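RNA polymerase II subunit A C-terminal domain phosphatase SSU72 (Homo sapiens, PDB 4H3K) dephosphorylates phosphoserine and phosphothreonine in the C-terminal domain of RNA polymerase II and takes part in RNA processing, polyadenylation and transcription termination. Local coordinates at residues A29-S34 and F56-H61; S39-N44 and E167-A172; N44-R49 and F173-L178; Y75-T80 and P113-F118. The protein carries 1 engineered substitution. All coordinates share one frame; numbering follows the deposited sequence.

Contact 1: A29-S34 and F56-H61; sequences AVVSSS and FGTGTH. Engineered in segment 29-34: S32 (natural residue Cys). With PO4 (phosphate ion), chain F.
V31 holds CG1 anti to its backbone N (chi1 -167°), which lays this methyl across T58 CG2 at 3.6 Å, the two side chains meeting at about a right angle. F56 turns CG beside its own N (chi1 -57°), and the ring presents its edge to A29, CE2 lying 4.0 Å from A29 CB, which sits near the ring plane. Beneath these side chains the strands run parallel: F56 N donates to V30 O, S32 N to F56 O and T58 N to S32 O. Past the strand ends G59 N reaches a lone pair of S33 O at 2.8 Å. A side chain at G57 or G59 would run into that same oxygen, so both glycines let the loops close up. A water ties S33 OG and S34 OG to H61 O, to which it donates at 2.7 Å; S34 OG also bonds the backbone N of K63. S32, engineered from cysteine, bonds through OG to phosphate O1 at 2.6 Å, while S33 N and S34 N both reach phosphate O4, the second nearly straight (170°). R38 and the backbone of Q36 and N37 complete the grip. The run from the natural cysteine to R38 fits the CX5R P-loop of cysteine-based phosphatases. Backbone N-H groups and an arginine gathered round one anion are consistent with a cradle for the substrate's phosphate, here taken by a phosphate ion.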
loop_
_atom_site.group_PDB
_atom_site.type_symbol
_atom_site.label_atom_id
_atom_site.label_comp_id
_atom_site.label_asym_id
_atom_site.label_seq_id
_atom_site.Cartn_x
_atom_site.Cartn_y
_atom_site.Cartn_z
ATOM N N ALA B 29 0.697 2.825 13.062
ATOM C CA ALA B 29 -0.633 2.674 13.647
ATOM C C ALA B 29 -0.612 1.421 14.485
ATOM O O ALA B 29 -0.041 0.405 14.067
ATOM C CB ALA B 29 -1.710 2.560 12.580
ATOM N N VAL B 30 -1.162 1.513 15.694
ATOM C CA VAL B 30 -1.373 0.337 16.515
ATOM C C VAL B 30 -2.873 0.129 16.691
ATOM O O VAL B 30 -3.608 1.082 16.983
ATOM C CB VAL B 30 -0.685 0.436 17.899
ATOM C CG1 VAL B 30 -0.837 -0.919 18.619
ATOM C CG2 VAL B 30 0.805 0.755 17.754
ATOM N N VAL B 31 -3.317 -1.122 16.499
ATOM C CA VAL B 31 -4.746 -1.447 16.408
ATOM C C VAL B 31 -5.115 -2.587 17.375
ATOM O O VAL B 31 -4.478 -3.650 17.389
ATOM C CB VAL B 31 -5.129 -1.859 14.960
ATOM C CG1 VAL B 31 -6.647 -1.879 14.785
ATOM C CG2 VAL B 31 -4.496 -0.910 13.939
ATOM N N SER B 32 -6.134 -2.365 18.203
ATOM C CA SER B 32 -6.639 -3.454 19.023
ATOM C C SER B 32 -8.117 -3.635 18.683
ATOM O O SER B 32 -8.559 -3.280 17.572
ATOM C CB SER B 32 -6.432 -3.159 20.523
ATOM O OG SER B 32 -7.112 -1.962 20.839
ATOM N N SER B 33 -8.888 -4.180 19.613
ATOM C CA SER B 33 -10.316 -4.383 19.321
ATOM C C SER B 33 -11.184 -3.193 19.690
ATOM O O SER B 33 -11.968 -2.688 18.862
ATOM C CB SER B 33 -10.814 -5.668 19.965
ATOM O OG SER B 33 -12.110 -5.896 19.470
ATOM N N SER B 34 -11.009 -2.709 20.914
ATOM C CA SER B 34 -11.831 -1.625 21.456
ATOM C C SER B 34 -11.127 -0.262 21.475
ATOM O O SER B 34 -11.751 0.722 21.834
ATOM C CB SER B 34 -12.276 -1.987 22.867
ATOM O OG SER B 34 -13.077 -3.163 22.832
ATOM N N PHE B 56 -6.171 2.659 16.889
ATOM C CA PHE B 56 -7.514 2.366 16.401
ATOM C C PHE B 56 -8.000 1.080 17.013
ATOM O O PHE B 56 -7.214 0.319 17.583
ATOM C CB PHE B 56 -7.524 2.195 14.859
ATOM C CG PHE B 56 -6.993 3.380 14.115
ATOM C CD1 PHE B 56 -7.829 4.454 13.829
ATOM C CD2 PHE B 56 -5.644 3.424 13.714
ATOM C CE1 PHE B 56 -7.350 5.566 13.149
ATOM C CE2 PHE B 56 -5.143 4.514 13.037
ATOM C CZ PHE B 56 -5.999 5.598 12.736
ATOM N N GLY B 57 -9.302 0.839 16.870
ATOM C CA GLY B 57 -9.892 -0.463 17.173
ATOM C C GLY B 57 -10.649 -0.982 15.945
ATOM O O GLY B 57 -11.165 -0.204 15.159
ATOM N N THR B 58 -10.704 -2.298 15.771
ATOM C CA THR B 58 -11.477 -2.877 14.676
ATOM C C THR B 58 -12.801 -3.478 15.108
ATOM O O THR B 58 -13.576 -3.912 14.250
ATOM C CB THR B 58 -10.720 -4.001 13.977
ATOM O OG1 THR B 58 -10.283 -4.940 14.961
ATOM C CG2 THR B 58 -9.516 -3.428 13.186
ATOM N N GLY B 59 -13.062 -3.524 16.419
ATOM C CA GLY B 59 -14.290 -4.137 16.919
ATOM C C GLY B 59 -15.543 -3.408 16.446
ATOM O O GLY B 59 -15.513 -2.207 16.117
ATOM N N THR B 60 -16.658 -4.136 16.421
ATOM C CA THR B 60 -17.956 -3.557 16.123
ATOM C C THR B 60 -18.371 -2.511 17.171
ATOM O O THR B 60 -19.135 -1.588 16.885
ATOM C CB THR B 60 -19.005 -4.708 16.046
ATOM O OG1 THR B 60 -18.596 -5.615 14.985
ATOM C CG2 THR B 60 -20.350 -4.179 15.693
ATOM N N HIS B 61 -17.879 -2.686 18.395
ATOM C CA HIS B 61 -18.229 -1.827 19.521
ATOM C C HIS B 61 -17.086 -1.867 20.535
ATOM O O HIS B 61 -16.163 -2.675 20.418
ATOM C CB HIS B 61 -19.519 -2.310 20.188
ATOM C CG HIS B 61 -19.481 -3.758 20.570
ATOM N ND1 HIS B 61 -19.080 -4.189 21.816
ATOM C CD2 HIS B 61 -19.752 -4.873 19.855
ATOM C CE1 HIS B 61 -19.130 -5.508 21.862
ATOM N NE2 HIS B 61 -19.526 -5.947 20.681
HETATM P P PO4 F . -8.334 -3.330 23.619
HETATM O O1 PO4 F . -8.178 -1.908 23.176
HETATM O O2 PO4 F . -9.224 -3.422 24.867
HETATM O O3 PO4 F . -6.997 -3.949 23.979
HETATM O O4 PO4 F . -8.936 -4.206 22.558
HETATM O O HOH W 1 -14.568 -4.831 20.751
#

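Contact 2: S39-N44 and E167-A172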
loop_
_atom_site.group_PDB
_atom_site.type_symbol
_atom_site.label_atom_id
_atom_site.label_comp_id
_atom_site.label_asym_id
_atom_site.label_seq_id
_atom_site.Cartn_x
_atom_site.Cartn_y
_atom_site.Cartn_z
ATOM N N SER B 39 -3.821 -1.115 22.416
ATOM C CA SER B 39 -3.399 -0.108 21.454
ATOM C C SER B 39 -3.074 1.231 22.120
ATOM O O SER B 39 -2.206 1.946 21.647
ATOM C CB SER B 39 -4.455 0.081 20.318
ATOM O OG SER B 39 -5.751 0.365 20.878
ATOM N N MET B 40 -3.740 1.552 23.226
ATOM C CA MET B 40 -3.533 2.818 23.905
ATOM C C MET B 40 -2.263 2.815 24.777
ATOM O O MET B 40 -1.540 3.814 24.830
ATOM C CB MET B 40 -4.780 3.211 24.695
ATOM C CG MET B 40 -5.953 3.515 23.766
ATOM S SD MET B 40 -5.625 5.003 22.792
ATOM C CE MET B 40 -6.077 6.302 23.978
ATOM N N GLU B 41 -2.018 1.702 25.454
ATOM C CA GLU B 41 -0.716 1.470 26.108
ATOM C C GLU B 41 0.440 1.640 25.110
ATOM O O GLU B 41 1.471 2.255 25.425
ATOM C CB GLU B 41 -0.688 0.067 26.710
ATOM C CG GLU B 41 0.376 -0.141 27.807
ATOM C CD GLU B 41 0.187 0.813 28.983
ATOM O OE1 GLU B 41 1.149 1.486 29.323
ATOM O OE2 GLU B 41 -0.934 0.922 29.518
ATOM N N ALA B 42 0.264 1.112 23.902
ATOM C CA ALA B 42 1.305 1.196 22.877
ATOM C C ALA B 42 1.383 2.617 22.321
ATOM O O ALA B 42 2.458 3.110 22.113
ATOM C CB ALA B 42 1.038 0.180 21.745
ATOM N N HIS B 43 0.230 3.256 22.095
ATOM C CA HIS B 43 0.167 4.641 21.612
ATOM C C HIS B 43 0.963 5.493 22.590
ATOM O O HIS B 43 1.846 6.252 22.180
ATOM C CB HIS B 43 -1.298 5.104 21.569
ATOM C CG HIS B 43 -1.527 6.422 20.890
ATOM N ND1 HIS B 43 -2.682 6.689 20.175
ATOM C CD2 HIS B 43 -0.789 7.557 20.847
ATOM C CE1 HIS B 43 -2.633 7.922 19.708
ATOM N NE2 HIS B 43 -1.492 8.470 20.095
ATOM N N ASN B 44 0.679 5.327 23.880
ATOM C CA ASN B 44 1.344 6.106 24.922
ATOM C C ASN B 44 2.877 5.917 24.909
ATOM O O ASN B 44 3.619 6.915 24.855
ATOM C CB ASN B 44 0.723 5.814 26.305
ATOM C CG ASN B 44 1.207 6.789 27.409
ATOM O OD1 ASN B 44 1.900 6.375 28.344
ATOM N ND2 ASN B 44 0.865 8.069 27.283
ATOM N N GLU B 167 -0.290 -7.542 30.415
ATOM C CA GLU B 167 0.099 -7.998 29.077
ATOM C C GLU B 167 0.098 -6.839 28.088
ATOM O O GLU B 167 0.958 -6.786 27.225
ATOM C CB GLU B 167 -0.797 -9.142 28.569
ATOM C CG GLU B 167 -0.609 -10.489 29.323
ATOM C CD GLU B 167 0.811 -11.042 29.197
ATOM O OE1 GLU B 167 1.318 -11.146 28.064
ATOM O OE2 GLU B 167 1.437 -11.369 30.235
ATOM N N ALA B 168 -0.844 -5.902 28.236
ATOM C CA ALA B 168 -0.850 -4.688 27.422
ATOM C C ALA B 168 0.465 -3.913 27.546
ATOM O O ALA B 168 1.020 -3.466 26.540
ATOM C CB ALA B 168 -1.988 -3.805 27.793
ATOM N N THR B 169 0.942 -3.761 28.784
ATOM C CA THR B 169 2.182 -3.019 29.068
ATOM C C THR B 169 3.371 -3.748 28.458
ATOM O O THR B 169 4.247 -3.140 27.833
ATOM C CB THR B 169 2.348 -2.762 30.608
ATOM O OG1 THR B 169 1.218 -2.012 31.065
ATOM C CG2 THR B 169 3.607 -1.942 30.922
ATOM N N LEU B 170 3.387 -5.063 28.614
ATOM C CA LEU B 170 4.487 -5.853 28.099
ATOM C C LEU B 170 4.503 -5.808 26.575
ATOM O O LEU B 170 5.568 -5.684 25.925
ATOM C CB LEU B 170 4.309 -7.297 28.583
ATOM C CG LEU B 170 5.348 -8.309 28.137
ATOM C CD1 LEU B 170 6.744 -7.813 28.545
ATOM C CD2 LEU B 170 5.047 -9.632 28.858
ATOM N N GLY B 171 3.304 -5.922 26.015
ATOM C CA GLY B 171 3.089 -5.942 24.579
ATOM C C GLY B 171 3.528 -4.628 23.983
ATOM O O GLY B 171 4.185 -4.610 22.949
ATOM N N ALA B 172 3.172 -3.533 24.651
ATOM C CA ALA B 172 3.565 -2.186 24.228
ATOM C C ALA B 172 5.086 -2.018 24.208
ATOM O O ALA B 172 5.611 -1.408 23.296
ATOM C CB ALA B 172 2.958 -1.157 25.141
#
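A168 O accepts the helical hydrogen bond of A172 N at 2.9 Å, and E41 lays its CG against the same oxygen at 3.6 Å. No hydrogen bond passes between the two helices here; the contact is made by methyl groups and by the aliphatic part of one glutamate. E41 places CG anti to its backbone N (chi1 -160°), against A168 O and T169 CA, and the bend at chi2 (59°) turns CD toward T169 OG1. E41 CD comes 3.7 Å from T169 OG1 as the two side chains cross obliquely, but neither polar end is spent on the other: E41 OE2 forms a salt bridge with R107, and T169 OG1 bonds to H165 O one turn back. An alanine in place of E41 would probably leave R107 without this carboxylate and open a gap over A168 and T169 where CG now lies. Beside it A172 CB fits between the backbone of E41 and A42, 3.7 Å from E41 O and equally far from A42 CA, with A42 CB at 4.1 Å. With A172 lodged against A42, nothing larger than a methyl lies between the chains here, and the axes approach to 8.3 Å, their N-to-C directions 43° apart. A42 also touches V30 of strand 27-32. Two neighbouring helices packed side by side on one face of a largely parallel sheet are typical of an alpha/beta fold such as this phosphatase domain.

Contact 3: N44-R49 and F173-L178; sequences NILSKR and FLICEL
The C-terminal end of helix 38-48 packs beside the middle of helix 165-184, with I45, L46 and R49 meeting F173, I175 and C176. I45 supplies the central branch: CG2 sits 3.9 Å from C176 CB and equally close to F173 CE1. Its CG1 lies 4.2 Å above one face of the F173 ring, displaced toward the rim, and the isoleucine crosses the phenylalanine at about a right angle. On the side nearer the sheet L46 forks. L46 CD1 meets I175 CG2 at 3.9 Å, whereas L46 CD2 approaches the backbone at C176 CA, 3.8 Å away. These helices form one layer over the mixed sheet of the alpha/beta fold, and the same side chains reach down to it, L46 to V53 of strand 52-57 and I175 to L129 of strand 127-130. The segment axes stand 9.5 Å apart at 38°. Toward the surface, C176 holds SG anti to its backbone N (chi1 -176°), which directs the sulfur at R49 CD, 3.9 Å off. R49 is the first residue to leave the helical conformation, and its side chain doubles back across the groove, bending at chi2. R49 NH1 stands at the edge of the F173 ring, 3.7 Å from F173 CE1, and that ring carbon lies over one face of the guanidinium. The two planes are 54° apart, an inclined approach without stacking.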
loop_
_atom_site.group_PDB
_atom_site.type_symbol
_atom_site.label_atom_id
_atom_site.label_comp_id
_atom_site.label_asym_id
_atom_site.label_seq_id
_atom_site.Cartn_x
_atom_site.Cartn_y
_atom_site.Cartn_z
ATOM N N ASN B 44 0.679 5.327 23.880
ATOM C CA ASN B 44 1.344 6.106 24.922
ATOM C C ASN B 44 2.877 5.917 24.909
ATOM O O ASN B 44 3.619 6.915 24.855
ATOM C CB ASN B 44 0.723 5.814 26.305
ATOM C CG ASN B 44 1.207 6.789 27.409
ATOM O OD1 ASN B 44 1.900 6.375 28.344
ATOM N ND2 ASN B 44 0.865 8.069 27.283
ATOM N N ILE B 45 3.355 4.671 24.944
ATOM C CA ILE B 45 4.811 4.419 24.960
ATOM C C ILE B 45 5.458 4.953 23.657
ATOM O O ILE B 45 6.466 5.682 23.694
ATOM C CB ILE B 45 5.157 2.895 25.145
ATOM C CG1 ILE B 45 4.591 2.330 26.479
ATOM C CG2 ILE B 45 6.691 2.652 25.096
ATOM C CD1 ILE B 45 4.552 3.279 27.619
ATOM N N LEU B 46 4.867 4.616 22.506
ATOM C CA LEU B 46 5.458 5.031 21.215
ATOM C C LEU B 46 5.509 6.546 21.132
ATOM O O LEU B 46 6.536 7.110 20.763
ATOM C CB LEU B 46 4.716 4.426 20.023
ATOM C CG LEU B 46 4.957 2.907 19.844
ATOM C CD1 LEU B 46 3.985 2.325 18.872
ATOM C CD2 LEU B 46 6.369 2.583 19.342
ATOM N N SER B 47 4.401 7.190 21.511
ATOM C CA SER B 47 4.308 8.644 21.421
ATOM C C SER B 47 5.395 9.288 22.289
ATOM O O SER B 47 6.076 10.197 21.847
ATOM C CB SER B 47 2.919 9.109 21.833
ATOM O OG SER B 47 2.904 10.505 21.942
ATOM N N LYS B 48 5.569 8.774 23.506
ATOM C CA LYS B 48 6.567 9.284 24.456
ATOM C C LYS B 48 7.990 9.073 23.970
ATOM O O LYS B 48 8.887 9.868 24.273
ATOM C CB LYS B 48 6.378 8.628 25.827
ATOM C CG LYS B 48 5.407 9.371 26.716
ATOM C CD LYS B 48 4.937 8.499 27.897
ATOM C CE LYS B 48 4.372 9.330 29.050
ATOM N NZ LYS B 48 3.715 10.564 28.537
ATOM N N ARG B 49 8.197 8.017 23.195
ATOM C CA ARG B 49 9.514 7.741 22.654
ATOM C C ARG B 49 9.756 8.306 21.266
ATOM O O ARG B 49 10.683 7.904 20.572
ATOM C CB ARG B 49 9.889 6.262 22.828
ATOM C CG ARG B 49 10.481 6.047 24.245
ATOM C CD ARG B 49 9.923 4.814 24.921
ATOM N NE ARG B 49 10.117 4.815 26.380
ATOM C CZ ARG B 49 10.511 3.737 27.048
ATOM N NH1 ARG B 49 10.800 2.619 26.369
ATOM N NH2 ARG B 49 10.662 3.780 28.364
ATOM N N PHE B 173 5.789 -2.538 25.217
ATOM C CA PHE B 173 7.256 -2.442 25.221
ATOM C C PHE B 173 7.904 -3.308 24.133
ATOM O O PHE B 173 8.883 -2.892 23.535
ATOM C CB PHE B 173 7.856 -2.713 26.613
ATOM C CG PHE B 173 7.691 -1.537 27.576
ATOM C CD1 PHE B 173 8.349 -0.325 27.335
ATOM C CD2 PHE B 173 6.866 -1.636 28.697
ATOM C CE1 PHE B 173 8.203 0.783 28.199
ATOM C CE2 PHE B 173 6.705 -0.533 29.583
ATOM C CZ PHE B 173 7.377 0.683 29.319
ATOM N N LEU B 174 7.326 -4.467 23.840
ATOM C CA LEU B 174 7.797 -5.302 22.735
ATOM C C LEU B 174 7.585 -4.603 21.377
ATOM O O LEU B 174 8.457 -4.588 20.524
ATOM C CB LEU B 174 7.083 -6.659 22.752
ATOM C CG LEU B 174 7.475 -7.728 21.730
ATOM C CD1 LEU B 174 8.942 -8.161 21.899
ATOM C CD2 LEU B 174 6.539 -8.949 21.882
ATOM N N ILE B 175 6.402 -4.021 21.197
ATOM C CA ILE B 175 6.092 -3.218 20.032
ATOM C C ILE B 175 7.079 -2.047 19.886
ATOM O O ILE B 175 7.597 -1.799 18.783
ATOM C CB ILE B 175 4.611 -2.728 20.102
ATOM C CG1 ILE B 175 3.687 -3.881 19.717
ATOM C CG2 ILE B 175 4.365 -1.558 19.133
ATOM C CD1 ILE B 175 2.189 -3.745 20.214
ATOM N N CYS B 176 7.348 -1.351 20.994
ATOM C CA CYS B 176 8.323 -0.255 20.995
ATOM C C CYS B 176 9.707 -0.773 20.581
ATOM O O CYS B 176 10.391 -0.149 19.754
ATOM C CB CYS B 176 8.393 0.442 22.371
ATOM S SG CYS B 176 9.512 1.891 22.355
ATOM N N GLU B 177 10.109 -1.923 21.129
ATOM C CA GLU B 177 11.392 -2.540 20.746
ATOM C C GLU B 177 11.451 -2.861 19.256
ATOM O O GLU B 177 12.432 -2.518 18.566
ATOM C CB GLU B 177 11.692 -3.778 21.607
ATOM C CG GLU B 177 13.152 -3.945 21.873
ATOM C CD GLU B 177 13.485 -5.178 22.673
ATOM O OE1 GLU B 177 12.589 -5.657 23.423
ATOM O OE2 GLU B 177 14.663 -5.623 22.561
ATOM N N LEU B 178 10.378 -3.453 18.739
ATOM C CA LEU B 178 10.296 -3.731 17.315
ATOM C C LEU B 178 10.380 -2.459 16.468
ATOM O O LEU B 178 11.142 -2.401 15.515
ATOM C CB LEU B 178 9.037 -4.537 16.996
ATOM C CG LEU B 178 8.826 -4.823 15.504
ATOM C CD1 LEU B 178 9.954 -5.718 14.948
ATOM C CD2 LEU B 178 7.456 -5.439 15.239
#

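Contact 4: Y75-T80 and P113-F118; sequences YDFKTT and PRPERF
R117 lies across one face of the F77 ring, its CG 3.3 Å above the plane and toward the rim, in a CH-pi contact. The guanidinium, its plane 71° from the ring, is too distant for more than a weak cation-pi attraction. The P115 carbonyl lies at the ring's edge, while P115 CB, off the plane on the side away from R117 CG, is 3.9 Å from F77 CD2. R114 starts between its backbone N and carbonyl carbon (chi1 62°), then extends so that R114 NH1 donates to F77 O at 3.0 Å from above the carbonyl plane. P115 CD presses on T79 O at 3.4 Å, a buried oxygen with no partner in the model. A weak hydrogen bond runs from T80 OG1 to P113 O. The type I turn D76-T79 sets F77 at its bend. An alanine at F77 would probably leave R117 CG and P115 without their shared aromatic surface and let the arginine chain turn more freely. The contact joins two loops, one leading into helix 81-98, the other following helix 101-109; F77 and P115 both rest on V62 of strand 62-64, and E116 bonds through its backbone to G57 of strand 52-57.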
loop_
_atom_site.group_PDB
_atom_site.type_symbol
_atom_site.label_atom_id
_atom_site.label_comp_id
_atom_site.label_asym_id
_atom_site.label_seq_id
_atom_site.Cartn_x
_atom_site.Cartn_y
_atom_site.Cartn_z
ATOM N N TYR B 75 -20.066 -0.015 24.831
ATOM C CA TYR B 75 -20.325 1.342 24.322
ATOM C C TYR B 75 -20.192 1.415 22.793
ATOM O O TYR B 75 -19.537 0.570 22.165
ATOM C CB TYR B 75 -19.327 2.336 24.929
ATOM C CG TYR B 75 -19.374 2.379 26.418
ATOM C CD1 TYR B 75 -20.244 3.246 27.084
ATOM C CD2 TYR B 75 -18.562 1.544 27.174
ATOM C CE1 TYR B 75 -20.300 3.279 28.478
ATOM C CE2 TYR B 75 -18.601 1.571 28.559
ATOM C CZ TYR B 75 -19.469 2.439 29.202
ATOM O OH TYR B 75 -19.497 2.450 30.567
ATOM N N ASP B 76 -20.801 2.445 22.212
ATOM C CA ASP B 76 -20.562 2.822 20.833
ATOM C C ASP B 76 -19.155 3.449 20.723
ATOM O O ASP B 76 -18.628 4.003 21.692
ATOM C CB ASP B 76 -21.628 3.837 20.380
ATOM C CG ASP B 76 -21.719 3.960 18.860
ATOM O OD1 ASP B 76 -20.688 4.204 18.191
ATOM O OD2 ASP B 76 -22.842 3.831 18.313
ATOM N N PHE B 77 -18.544 3.367 19.547
ATOM C CA PHE B 77 -17.306 4.110 19.289
ATOM C C PHE B 77 -17.441 5.648 19.334
ATOM O O PHE B 77 -16.434 6.350 19.508
ATOM C CB PHE B 77 -16.700 3.681 17.959
ATOM C CG PHE B 77 -15.712 2.588 18.091
ATOM C CD1 PHE B 77 -16.119 1.260 18.006
ATOM C CD2 PHE B 77 -14.350 2.872 18.288
ATOM C CE1 PHE B 77 -15.199 0.221 18.114
ATOM C CE2 PHE B 77 -13.412 1.836 18.390
ATOM C CZ PHE B 77 -13.833 0.512 18.322
ATOM N N LYS B 78 -18.668 6.159 19.183
ATOM C CA LYS B 78 -18.935 7.592 19.265
ATOM C C LYS B 78 -18.824 8.151 20.690
ATOM O O LYS B 78 -18.808 9.351 20.868
ATOM C CB LYS B 78 -20.310 7.935 18.645
ATOM C CG LYS B 78 -20.326 7.852 17.115
ATOM C CD LYS B 78 -21.667 7.395 16.589
ATOM C CE LYS B 78 -21.469 6.500 15.366
ATOM N NZ LYS B 78 -21.841 7.156 14.064
ATOM N N THR B 79 -18.740 7.281 21.693
ATOM C CA THR B 79 -18.701 7.693 23.087
ATOM C C THR B 79 -17.280 8.065 23.527
ATOM O O THR B 79 -16.321 7.360 23.262
ATOM C CB THR B 79 -19.219 6.569 23.990
ATOM O OG1 THR B 79 -20.535 6.179 23.578
ATOM C CG2 THR B 79 -19.242 7.000 25.426
ATOM N N THR B 80 -17.184 9.191 24.210
ATOM C CA THR B 80 -15.943 9.758 24.728
ATOM C C THR B 80 -15.376 8.938 25.904
ATOM O O THR B 80 -16.137 8.301 26.648
ATOM C CB THR B 80 -16.270 11.250 25.093
ATOM O OG1 THR B 80 -15.708 12.112 24.103
ATOM C CG2 THR B 80 -15.799 11.659 26.428
ATOM N N PRO B 113 -9.685 12.329 22.534
ATOM C CA PRO B 113 -10.977 12.369 23.239
ATOM C C PRO B 113 -11.836 11.095 23.159
ATOM O O PRO B 113 -12.618 10.828 24.080
ATOM C CB PRO B 113 -11.689 13.561 22.602
ATOM C CG PRO B 113 -11.091 13.696 21.260
ATOM C CD PRO B 113 -9.662 13.224 21.361
ATOM N N ARG B 114 -11.699 10.303 22.094
ATOM C CA ARG B 114 -12.488 9.077 21.959
ATOM C C ARG B 114 -11.776 7.960 21.201
ATOM O O ARG B 114 -10.848 8.222 20.426
ATOM C CB ARG B 114 -13.863 9.358 21.319
ATOM C CG ARG B 114 -13.792 9.911 19.920
ATOM C CD ARG B 114 -15.149 9.928 19.223
ATOM N NE ARG B 114 -14.931 10.030 17.781
ATOM C CZ ARG B 114 -14.745 8.997 16.946
ATOM N NH1 ARG B 114 -14.787 7.731 17.369
ATOM N NH2 ARG B 114 -14.532 9.237 15.663
ATOM N N PRO B 115 -12.187 6.702 21.451
ATOM C CA PRO B 115 -11.623 5.597 20.673
ATOM C C PRO B 115 -11.978 5.787 19.195
ATOM O O PRO B 115 -13.001 6.394 18.893
ATOM C CB PRO B 115 -12.314 4.370 21.263
ATOM C CG PRO B 115 -13.601 4.876 21.823
ATOM C CD PRO B 115 -13.214 6.235 22.401
ATOM N N GLU B 116 -11.114 5.321 18.297
ATOM C CA GLU B 116 -11.318 5.481 16.864
ATOM C C GLU B 116 -11.403 4.123 16.156
ATOM O O GLU B 116 -10.597 3.231 16.439
ATOM C CB GLU B 116 -10.186 6.326 16.255
ATOM C CG GLU B 116 -10.120 7.761 16.846
ATOM C CD GLU B 116 -8.841 8.476 16.482
ATOM O OE1 GLU B 116 -8.900 9.354 15.619
ATOM O OE2 GLU B 116 -7.773 8.164 17.032
ATOM N N ARG B 117 -12.382 3.991 15.259
ATOM C CA ARG B 117 -12.532 2.815 14.429
ATOM C C ARG B 117 -11.561 2.866 13.255
ATOM O O ARG B 117 -11.574 3.837 12.466
ATOM C CB ARG B 117 -13.936 2.711 13.842
ATOM C CG ARG B 117 -15.039 2.527 14.861
ATOM C CD ARG B 117 -16.421 2.164 14.232
ATOM N NE ARG B 117 -16.422 1.233 13.084
ATOM C CZ ARG B 117 -16.165 -0.077 13.127
ATOM N NH1 ARG B 117 -15.823 -0.662 14.260
ATOM N NH2 ARG B 117 -16.253 -0.802 12.020
ATOM N N PHE B 118 -10.754 1.820 13.123
ATOM C CA PHE B 118 -9.838 1.691 11.980
ATOM C C PHE B 118 -10.555 1.818 10.620
ATOM O O PHE B 118 -10.077 2.481 9.693
ATOM C CB PHE B 118 -9.142 0.328 12.028
ATOM C CG PHE B 118 -8.095 0.158 10.971
ATOM C CD1 PHE B 118 -6.784 0.574 11.202
ATOM C CD2 PHE B 118 -8.411 -0.438 9.757
ATOM C CE1 PHE B 118 -5.806 0.415 10.208
ATOM C CE2 PHE B 118 -7.455 -0.611 8.773
ATOM C CZ PHE B 118 -6.144 -0.174 8.993
#

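Contact 1 holds the phosphate site, with contacts 2 and 3 on its helix side and contact 4 by the loop after strand 52-57. Contacts 2 and 3 follow one another along one helix pair, sharing N44, centres about 8 Å apart. Helix 38-48 carries both onto strand 27-32: S39 OG lies 2.7 Å from S32 OG, probably hydrogen-bonded, and L46 CD1 sits 3.7 Å from V30 CG2. Contact 4 borders contact 1, about 10 Å between centres, where probable hydrogen bonds join G57 N to E116 O at 2.8 Å and G57 O to F118 N at 2.9 Å. Contacts 3 and 4, centres about 22 Å apart, lie on opposite sides of the chain's centre.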